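Local structure of bacillaene synthase decarboxylase PksI (Bacillus subtilis, 4Q1K) at residues E29-V37 with F60-A71; M159-K167 with L234-I242. The protein catalyses decarboxylation of a carrier-tethered 3-methylglutaconyl group to a 3-methylcrotonyl group during biosynthesis of the polyketide antibiotic bacillaene. The protein carries 1 engineered substitution. All coordinates share one frame; numbering follows the deposited sequence.

Contact 1. Residues E29-V37 with F60-A71; sequences EIESAIIQV and FEYIRQNPKYKA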
loop_
_atom_site.group_PDB
_atom_site.type_symbol
_atom_site.label_atom_id
_atom_site.label_comp_id
_atom_site.label_asym_id
_atom_site.label_seq_id
_atom_site.Cartn_x
_atom_site.Cartn_y
_atom_site.Cartn_z
ATOM N N GLU B 29 23.082 -24.763 -9.425
ATOM C CA GLU B 29 23.629 -24.230 -8.193
ATOM C C GLU B 29 24.632 -23.151 -8.611
ATOM O O GLU B 29 25.692 -23.433 -9.133
ATOM C CB GLU B 29 24.272 -25.402 -7.408
ATOM C CG GLU B 29 24.817 -25.098 -6.038
ATOM C CD GLU B 29 25.126 -26.387 -5.214
ATOM O OE1 GLU B 29 24.215 -27.259 -5.077
ATOM O OE2 GLU B 29 26.293 -26.483 -4.706
ATOM N N ILE B 30 24.262 -21.902 -8.433
ATOM C CA ILE B 30 25.091 -20.700 -8.767
ATOM C C ILE B 30 26.189 -20.536 -7.779
ATOM O O ILE B 30 27.294 -20.182 -8.138
ATOM C CB ILE B 30 24.251 -19.361 -8.714
ATOM C CG1 ILE B 30 23.086 -19.326 -9.723
ATOM C CG2 ILE B 30 25.111 -18.077 -8.899
ATOM C CD1 ILE B 30 23.454 -19.852 -11.089
ATOM N N GLU B 31 25.923 -20.730 -6.501
ATOM C CA GLU B 31 27.038 -20.704 -5.523
ATOM C C GLU B 31 26.592 -21.857 -4.641
ATOM O O GLU B 31 25.501 -22.397 -4.834
ATOM C CB GLU B 31 26.981 -19.444 -4.660
ATOM C CG GLU B 31 26.911 -18.144 -5.413
ATOM C CD GLU B 31 28.239 -17.469 -5.509
ATOM O OE1 GLU B 31 29.077 -18.034 -6.246
ATOM O OE2 GLU B 31 28.432 -16.380 -4.864
ATOM N N SER B 32 27.364 -22.129 -3.620
ATOM C CA SER B 32 27.061 -23.176 -2.708
ATOM C C SER B 32 25.669 -23.079 -2.066
ATOM O O SER B 32 25.034 -24.123 -1.755
ATOM C CB SER B 32 28.181 -23.159 -1.617
ATOM O OG SER B 32 27.770 -24.028 -0.579
ATOM N N ALA B 33 25.185 -21.864 -1.810
ATOM C CA ALA B 33 23.863 -21.692 -1.171
ATOM C C ALA B 33 22.799 -20.989 -2.025
ATOM O O ALA B 33 21.813 -20.483 -1.452
ATOM C CB ALA B 33 24.044 -20.895 0.153
ATOM N N ILE B 34 22.984 -20.895 -3.351
ATOM C CA ILE B 34 21.993 -20.235 -4.219
ATOM C C ILE B 34 21.668 -21.213 -5.343
ATOM O O ILE B 34 22.613 -21.676 -6.085
ATOM C CB ILE B 34 22.648 -19.009 -4.921
ATOM C CG1 ILE B 34 23.176 -18.083 -3.796
ATOM C CG2 ILE B 34 21.583 -18.296 -5.817
ATOM C CD1 ILE B 34 23.825 -16.779 -4.313
ATOM N N ILE B 35 20.366 -21.428 -5.537
ATOM C CA ILE B 35 19.884 -22.372 -6.552
ATOM C C ILE B 35 19.017 -21.538 -7.519
ATOM O O ILE B 35 18.133 -20.793 -7.076
ATOM C CB ILE B 35 19.087 -23.531 -5.882
ATOM C CG1 ILE B 35 18.680 -24.640 -6.856
ATOM C CG2 ILE B 35 17.884 -23.030 -5.064
ATOM C CD1 ILE B 35 19.832 -25.260 -7.553
ATOM N N GLN B 36 19.287 -21.713 -8.786
ATOM C CA GLN B 36 18.515 -21.077 -9.867
ATOM C C GLN B 36 17.599 -22.090 -10.514
ATOM O O GLN B 36 18.035 -23.205 -10.892
ATOM C CB GLN B 36 19.445 -20.379 -10.857
ATOM C CG GLN B 36 18.725 -19.745 -12.066
ATOM C CD GLN B 36 19.775 -19.114 -12.970
ATOM O OE1 GLN B 36 20.304 -18.081 -12.631
ATOM N NE2 GLN B 36 20.163 -19.782 -14.010
ATOM N N VAL B 37 16.307 -21.739 -10.555
ATOM C CA VAL B 37 15.272 -22.565 -11.238
ATOM C C VAL B 37 14.918 -21.857 -12.564
ATOM O O VAL B 37 14.293 -20.821 -12.544
ATOM C CB VAL B 37 14.023 -22.775 -10.361
ATOM C CG1 VAL B 37 12.915 -23.614 -11.078
ATOM C CG2 VAL B 37 14.410 -23.485 -9.040
ATOM N N PHE B 60 11.016 -27.569 -7.089
ATOM C CA PHE B 60 10.727 -27.130 -5.696
ATOM C C PHE B 60 10.780 -28.200 -4.606
ATOM O O PHE B 60 11.185 -27.962 -3.469
ATOM C CB PHE B 60 9.456 -26.271 -5.630
ATOM C CG PHE B 60 9.737 -24.797 -6.096
ATOM C CD1 PHE B 60 10.206 -23.857 -5.181
ATOM C CD2 PHE B 60 9.626 -24.426 -7.458
ATOM C CE1 PHE B 60 10.495 -22.508 -5.587
ATOM C CE2 PHE B 60 9.914 -23.074 -7.844
ATOM C CZ PHE B 60 10.371 -22.164 -6.884
ATOM N N GLU B 61 10.410 -29.406 -5.000
ATOM C CA GLU B 61 10.564 -30.563 -4.074
ATOM C C GLU B 61 11.998 -30.867 -3.861
ATOM O O GLU B 61 12.411 -31.132 -2.737
ATOM C CB GLU B 61 9.808 -31.780 -4.623
ATOM C CG GLU B 61 9.839 -32.968 -3.654
ATOM C CD GLU B 61 9.139 -32.673 -2.316
ATOM O OE1 GLU B 61 8.359 -31.676 -2.192
ATOM O OE2 GLU B 61 9.413 -33.431 -1.354
ATOM N N TYR B 62 12.810 -30.854 -4.944
ATOM C CA TYR B 62 14.234 -30.977 -4.762
ATOM C C TYR B 62 14.813 -29.971 -3.748
ATOM O O TYR B 62 15.657 -30.294 -2.866
ATOM C CB TYR B 62 14.957 -30.790 -6.078
ATOM C CG TYR B 62 16.427 -30.888 -5.900
ATOM C CD1 TYR B 62 17.032 -32.155 -5.825
ATOM C CD2 TYR B 62 17.231 -29.765 -5.810
ATOM C CE1 TYR B 62 18.400 -32.280 -5.686
ATOM C CE2 TYR B 62 18.610 -29.903 -5.632
ATOM C CZ TYR B 62 19.162 -31.152 -5.604
ATOM O OH TYR B 62 20.520 -31.302 -5.459
ATOM N N ILE B 63 14.408 -28.732 -3.912
ATOM C CA ILE B 63 14.876 -27.666 -2.984
ATOM C C ILE B 63 14.406 -27.965 -1.537
ATOM O O ILE B 63 15.179 -27.848 -0.587
ATOM C CB ILE B 63 14.363 -26.258 -3.469
ATOM C CG1 ILE B 63 15.079 -25.940 -4.792
ATOM C CG2 ILE B 63 14.590 -25.169 -2.356
ATOM C CD1 ILE B 63 14.423 -24.760 -5.551
ATOM N N ARG B 64 13.169 -28.433 -1.408
ATOM C CA ARG B 64 12.639 -28.847 -0.115
ATOM C C ARG B 64 13.394 -30.039 0.484
ATOM O O ARG B 64 13.488 -30.162 1.706
ATOM C CB ARG B 64 11.149 -29.177 -0.231
ATOM C CG ARG B 64 10.545 -29.771 1.031
ATOM C CD ARG B 64 9.050 -30.000 0.873
ATOM N NE ARG B 64 8.300 -28.749 0.889
ATOM C CZ ARG B 64 7.769 -28.182 -0.189
ATOM N NH1 ARG B 64 7.905 -28.755 -1.377
ATOM N NH2 ARG B 64 7.101 -27.041 -0.080
ATOM N N GLN B 65 13.925 -30.917 -0.365
ATOM C CA GLN B 65 14.631 -32.136 0.132
ATOM C C GLN B 65 16.081 -31.865 0.436
ATOM O O GLN B 65 16.773 -32.747 0.992
ATOM C CB GLN B 65 14.520 -33.296 -0.867
ATOM C CG GLN B 65 13.090 -33.797 -1.046
ATOM C CD GLN B 65 12.449 -34.161 0.301
ATOM O OE1 GLN B 65 13.085 -34.786 1.161
ATOM N NE2 GLN B 65 11.199 -33.765 0.498
ATOM N N ASN B 66 16.591 -30.684 0.071
ATOM C CA ASN B 66 18.023 -30.384 0.125
ATOM C C ASN B 66 18.186 -29.078 0.839
ATOM O O ASN B 66 18.417 -28.059 0.198
ATOM C CB ASN B 66 18.656 -30.406 -1.284
ATOM C CG ASN B 66 18.667 -31.825 -1.887
ATOM O OD1 ASN B 66 17.719 -32.259 -2.594
ATOM N ND2 ASN B 66 19.693 -32.603 -1.528
ATOM N N PRO B 67 18.069 -29.109 2.193
ATOM C CA PRO B 67 17.928 -27.850 2.957
ATOM C C PRO B 67 19.252 -27.166 3.224
ATOM O O PRO B 67 19.562 -26.914 4.365
ATOM C CB PRO B 67 17.266 -28.297 4.296
ATOM C CG PRO B 67 17.671 -29.775 4.452
ATOM C CD PRO B 67 17.845 -30.315 3.056
ATOM N N LYS B 68 20.012 -26.817 2.180
ATOM C CA LYS B 68 21.296 -26.145 2.317
ATOM C C LYS B 68 21.284 -24.808 1.642
ATOM O O LYS B 68 22.214 -24.082 1.831
ATOM C CB LYS B 68 22.429 -26.936 1.646
ATOM C CG LYS B 68 22.304 -27.126 0.161
ATOM C CD LYS B 68 23.675 -27.641 -0.305
ATOM C CE LYS B 68 23.873 -27.499 -1.806
ATOM N NZ LYS B 68 25.267 -27.888 -2.140
ATOM N N TYR B 69 20.222 -24.514 0.845
ATOM C CA TYR B 69 20.196 -23.312 0.050
ATOM C C TYR B 69 19.658 -22.177 0.917
ATOM O O TYR B 69 18.883 -22.382 1.831
ATOM C CB TYR B 69 19.365 -23.390 -1.218
ATOM C CG TYR B 69 19.970 -24.394 -2.145
ATOM C CD1 TYR B 69 21.217 -24.154 -2.732
ATOM C CD2 TYR B 69 19.369 -25.641 -2.305
ATOM C CE1 TYR B 69 21.805 -25.115 -3.542
ATOM C CE2 TYR B 69 19.934 -26.587 -3.142
ATOM C CZ TYR B 69 21.165 -26.301 -3.733
ATOM O OH TYR B 69 21.744 -27.229 -4.571
ATOM N N LYS B 70 20.128 -20.974 0.621
ATOM C CA LYS B 70 19.651 -19.753 1.289
ATOM C C LYS B 70 18.705 -18.891 0.421
ATOM O O LYS B 70 17.913 -18.050 0.965
ATOM C CB LYS B 70 20.891 -18.877 1.687
ATOM C CG LYS B 70 21.621 -19.525 2.929
ATOM C CD LYS B 70 23.000 -18.897 3.139
ATOM C CE LYS B 70 23.713 -19.544 4.346
ATOM N NZ LYS B 70 24.931 -18.686 4.511
ATOM N N ALA B 71 18.821 -19.049 -0.903
ATOM C CA ALA B 71 17.968 -18.239 -1.791
ATOM C C ALA B 71 17.731 -19.026 -3.042
ATOM O O ALA B 71 18.634 -19.705 -3.545
ATOM C CB ALA B 71 18.698 -16.921 -2.200
HETATM O O HOH W 1 24.963 -24.406 1.024
#
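Ile34 and Ala71 form a parallel beta bridge, their CA atoms 5.1 Å apart, and Ile35 N donates to Ala71 O at 3.2 Å. One step earlier Ala33 O receives Lys70 N at 2.7 Å and, weakly, Ala71 N. Helix 60-65 runs nearly antiparallel to strand 34-37, at 167°, with the axes 10.6 Å apart. The Tyr69 ring lies between two aliphatic groups: Ile35 CB stands over one face, 3.8 Å from the ring centroid in a CH-pi contact, while CG of Lys68 covers the opposite face. The rotation of Ile35 (chi1 -174°) puts CG2 between the backbone N and the carbonyl carbon, from where it meets Tyr69 CG and Ile63 CD1 of the helix. Val37 CG2 meets the same methyl, 3.7 Å from Ile63 CD1. At the outer end Tyr69 OH donates to Glu29 OE1 at 2.5 Å, on the anti side and somewhat out of the plane of a carboxylate turned 70° from the ring. The ammonium of Lys68 adds a salt bridge to that carboxylate, NZ 3.1 Å from Glu29 OE2, although its hydrogen bonds are weak. A water joins Ser32 O to Lys68 O. Glu29 precedes a classic beta bulge, in which Ile30 and Glu31 both face Ile34. Strand 34-39, helix 50-65 and strand 71-75 form a beta-alpha-beta unit of the crotonase fold, and the Glu29 end adds the neighbouring strand 25-31.

Contact 2. Residues M159-K167 with L234-I242; sequences MGATFIVPK and LRDQLPRVI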
loop_
_atom_site.group_PDB
_atom_site.type_symbol
_atom_site.label_atom_id
_atom_site.label_comp_id
_atom_site.label_asym_id
_atom_site.label_seq_id
_atom_site.Cartn_x
_atom_site.Cartn_y
_atom_site.Cartn_z
ATOM N N MET B 159 -5.882 -18.923 -9.306
ATOM C CA MET B 159 -4.474 -18.995 -8.916
ATOM C C MET B 159 -4.096 -17.996 -7.820
ATOM O O MET B 159 -2.960 -17.527 -7.761
ATOM C CB MET B 159 -3.572 -18.797 -10.136
ATOM C CG MET B 159 -3.982 -19.614 -11.351
ATOM S SD MET B 159 -3.130 -21.200 -11.442
ATOM C CE MET B 159 -1.601 -20.717 -12.240
ATOM N N GLY B 160 -5.053 -17.680 -6.954
ATOM C CA GLY B 160 -4.820 -16.790 -5.819
ATOM C C GLY B 160 -4.539 -15.354 -6.261
ATOM O O GLY B 160 -4.129 -14.557 -5.404
ATOM N N ALA B 161 -4.806 -15.055 -7.537
ATOM C CA ALA B 161 -4.533 -13.722 -8.079
ATOM C C ALA B 161 -5.294 -12.697 -7.235
ATOM O O ALA B 161 -4.795 -11.572 -7.027
ATOM C CB ALA B 161 -5.007 -13.678 -9.525
ATOM N N THR B 162 -6.535 -13.006 -6.777
ATOM C CA THR B 162 -7.274 -11.879 -6.088
ATOM C C THR B 162 -6.762 -11.633 -4.684
ATOM O O THR B 162 -7.096 -10.615 -4.052
ATOM C CB THR B 162 -8.813 -12.206 -5.988
ATOM O OG1 THR B 162 -8.991 -13.367 -5.113
ATOM C CG2 THR B 162 -9.358 -12.563 -7.396
ATOM N N PHE B 163 -5.882 -12.499 -4.191
ATOM C CA PHE B 163 -5.272 -12.240 -2.869
ATOM C C PHE B 163 -3.870 -11.622 -3.109
ATOM O O PHE B 163 -3.523 -10.587 -2.517
ATOM C CB PHE B 163 -5.140 -13.595 -2.173
ATOM C CG PHE B 163 -4.334 -13.508 -0.905
ATOM C CD1 PHE B 163 -4.890 -12.882 0.196
ATOM C CD2 PHE B 163 -3.007 -13.947 -0.863
ATOM C CE1 PHE B 163 -4.178 -12.789 1.400
ATOM C CE2 PHE B 163 -2.267 -13.780 0.323
ATOM C CZ PHE B 163 -2.867 -13.184 1.456
ATOM N N ILE B 164 -3.050 -12.230 -4.011
ATOM C CA ILE B 164 -1.612 -11.830 -4.084
ATOM C C ILE B 164 -1.410 -10.529 -4.847
ATOM O O ILE B 164 -0.458 -9.771 -4.580
ATOM C CB ILE B 164 -0.742 -12.991 -4.614
ATOM C CG1 ILE B 164 0.771 -12.812 -4.210
ATOM C CG2 ILE B 164 -0.899 -13.067 -6.116
ATOM C CD1 ILE B 164 1.061 -12.767 -2.701
ATOM N N VAL B 165 -2.303 -10.237 -5.790
ATOM C CA VAL B 165 -2.156 -8.958 -6.505
ATOM C C VAL B 165 -2.361 -7.702 -5.572
ATOM O O VAL B 165 -1.505 -6.863 -5.564
ATOM C CB VAL B 165 -2.968 -8.955 -7.860
ATOM C CG1 VAL B 165 -2.802 -7.553 -8.551
ATOM C CG2 VAL B 165 -2.499 -10.124 -8.814
ATOM N N PRO B 166 -3.468 -7.613 -4.815
ATOM C CA PRO B 166 -3.608 -6.536 -3.850
ATOM C C PRO B 166 -2.464 -6.619 -2.816
ATOM O O PRO B 166 -1.978 -5.603 -2.355
ATOM C CB PRO B 166 -4.960 -6.799 -3.176
ATOM C CG PRO B 166 -5.703 -7.814 -4.046
ATOM C CD PRO B 166 -4.651 -8.515 -4.892
ATOM N N LYS B 167 -2.142 -7.847 -2.348
ATOM C CA LYS B 167 -1.082 -7.909 -1.289
ATOM C C LYS B 167 0.269 -7.248 -1.792
ATOM O O LYS B 167 0.979 -6.614 -1.014
ATOM C CB LYS B 167 -0.881 -9.427 -1.027
ATOM C CG LYS B 167 0.171 -9.717 0.048
ATOM C CD LYS B 167 -0.076 -8.933 1.300
ATOM C CE LYS B 167 -1.337 -9.344 2.022
ATOM N NZ LYS B 167 -1.302 -8.899 3.463
ATOM N N LEU B 234 0.059 -14.673 4.922
ATOM C CA LEU B 234 -0.283 -15.125 3.569
ATOM C C LEU B 234 -0.570 -16.601 3.611
ATOM O O LEU B 234 -1.529 -17.041 2.935
ATOM C CB LEU B 234 0.887 -14.924 2.601
ATOM C CG LEU B 234 1.078 -13.504 2.109
ATOM C CD1 LEU B 234 1.284 -12.516 3.221
ATOM C CD2 LEU B 234 2.267 -13.565 1.174
ATOM N N ARG B 235 0.276 -17.393 4.348
ATOM C CA ARG B 235 0.009 -18.840 4.331
ATOM C C ARG B 235 -1.324 -19.183 5.016
ATOM O O ARG B 235 -2.078 -20.105 4.580
ATOM C CB ARG B 235 1.195 -19.570 5.039
ATOM C CG ARG B 235 2.445 -19.654 4.111
ATOM C CD ARG B 235 3.606 -20.240 4.904
ATOM N NE ARG B 235 4.798 -20.341 4.075
ATOM C CZ ARG B 235 6.023 -20.461 4.558
ATOM N NH1 ARG B 235 6.229 -20.390 5.883
ATOM N NH2 ARG B 235 7.051 -20.621 3.703
ATOM N N ASP B 236 -1.649 -18.403 6.060
ATOM C CA ASP B 236 -2.874 -18.554 6.790
ATOM C C ASP B 236 -4.109 -18.180 5.976
ATOM O O ASP B 236 -5.118 -18.848 6.086
ATOM C CB ASP B 236 -2.805 -17.705 8.047
ATOM C CG ASP B 236 -4.067 -17.816 8.894
ATOM O OD1 ASP B 236 -4.432 -18.937 9.330
ATOM O OD2 ASP B 236 -4.734 -16.769 9.089
ATOM N N GLN B 237 -4.025 -17.075 5.220
ATOM C CA GLN B 237 -5.182 -16.477 4.541
ATOM C C GLN B 237 -5.460 -17.026 3.161
ATOM O O GLN B 237 -6.638 -16.981 2.733
ATOM C CB GLN B 237 -5.080 -14.980 4.500
ATOM C CG GLN B 237 -5.156 -14.318 5.898
ATOM C CD GLN B 237 -4.769 -12.844 5.809
ATOM O OE1 GLN B 237 -5.016 -12.203 4.798
ATOM N NE2 GLN B 237 -4.090 -12.336 6.787
ATOM N N LEU B 238 -4.458 -17.621 2.499
ATOM C CA LEU B 238 -4.619 -18.017 1.138
ATOM C C LEU B 238 -5.690 -19.148 0.861
ATOM O O LEU B 238 -6.474 -19.048 -0.127
ATOM C CB LEU B 238 -3.236 -18.352 0.541
ATOM C CG LEU B 238 -3.292 -18.765 -0.950
ATOM C CD1 LEU B 238 -3.852 -17.619 -1.849
ATOM C CD2 LEU B 238 -1.888 -19.171 -1.327
ATOM N N PRO B 239 -5.768 -20.195 1.724
ATOM C CA PRO B 239 -6.731 -21.277 1.430
ATOM C C PRO B 239 -8.159 -20.758 1.281
ATOM O O PRO B 239 -8.883 -21.167 0.369
ATOM C CB PRO B 239 -6.689 -22.130 2.719
ATOM C CG PRO B 239 -5.263 -21.989 3.233
ATOM C CD PRO B 239 -4.873 -20.558 2.858
ATOM N N ARG B 240 -8.561 -19.816 2.124
ATOM C CA ARG B 240 -9.930 -19.381 2.023
ATOM C C ARG B 240 -10.198 -18.591 0.752
ATOM O O ARG B 240 -11.295 -18.652 0.220
ATOM C CB ARG B 240 -10.205 -18.513 3.235
ATOM C CG ARG B 240 -11.605 -17.968 3.287
ATOM C CD ARG B 240 -11.753 -16.945 4.440
ATOM N NE ARG B 240 -13.009 -16.173 4.358
ATOM C CZ ARG B 240 -14.237 -16.690 4.518
ATOM N NH1 ARG B 240 -14.397 -17.987 4.780
ATOM N NH2 ARG B 240 -15.317 -15.917 4.403
ATOM N N VAL B 241 -9.216 -17.784 0.289
ATOM C CA VAL B 241 -9.350 -17.079 -0.952
ATOM C C VAL B 241 -9.386 -18.021 -2.118
ATOM O O VAL B 241 -10.169 -17.820 -2.997
ATOM C CB VAL B 241 -8.299 -15.879 -1.092
ATOM C CG1 VAL B 241 -8.583 -15.119 -2.392
ATOM C CG2 VAL B 241 -8.488 -14.952 0.099
ATOM N N ILE B 242 -8.598 -19.101 -2.085
ATOM C CA ILE B 242 -8.619 -20.139 -3.133
ATOM C C ILE B 242 -10.045 -20.731 -3.220
ATOM O O ILE B 242 -10.584 -20.881 -4.327
ATOM C CB ILE B 242 -7.554 -21.217 -2.829
ATOM C CG1 ILE B 242 -6.127 -20.603 -3.034
ATOM C CG2 ILE B 242 -7.693 -22.387 -3.776
ATOM C CD1 ILE B 242 -5.899 -20.002 -4.430
HETATM O O HOH W 2 -4.331 -9.519 4.052
#
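A knob-into-hole contact joins the start of helix 161-169 to the long helix 220-252 of this crotonase-family subunit: Phe163 enters the hole formed by Leu234, Gln237, Leu238 and Val241. The axes of the short segments 161-167 and 234-242 approach to 9.4 Å at 136°. With CG anti to the backbone N (chi1 171°), the Phe163 side chain reaches across to the long helix. Its CE2 edge meets Leu234 CG at 3.8 Å, close to the ring plane. At CE1 the neighbour is polar, Gln237 OE1 lying 3.5 Å away near the ring plane, with the amide and ring planes 81° apart. Leu238 CD1 approaches CD2 of Phe163 obliquely at 3.9 Å, and Val241 CG1 packs against the Phe163 CB at the base of the knob. Ile164 CD1 extends the apolar seam by touching Leu234 CD2 at 4.1 Å. Gln237 OE1 accepts from a water, which in turn accepts from Lys167 NZ, a polar link at the Gln237 side of the hole.

Gly160 is the N-cap of helix 161-169, its O accepting from both Phe163 N and Ile164 N. Here the two backbone segments come close, with Gly160 CA 5.7 Å from the Ile242 CA and Ile242 CD1 3.5 Å from Gly160 N. The same N is hydrogen-bonded to Glu245, further along the long helix, and Glu245 also bonds Thr162 OG1. That hydroxyl lies 3.3 Å from Val241 CG1 and is hydrogen-bonded as well to His229 of a second subunit, while Lys167 and Leu234 pack on Phe171 of the third.

Overall arrangement
The two contacts are separate in space and in series along the chain: their centres are 25 Å apart, their nearest atoms about 7 Å, and contact 1 closes before contact 2 opens. Contact 1 sits toward the periphery, its centre 18 Å from that of the chain, away from the catalytic residue and, unlike contact 2, untouched by other subunits. Contact 2 is more central, at 13 Å. It is also the one near catalysis, the side chain of Met159 lying about 6 Å from that of the active-site His249, which belongs to the same helix 220-252 as residues 234-242. Arg220, at the start of that helix, bonds Tyr69 O of contact 1.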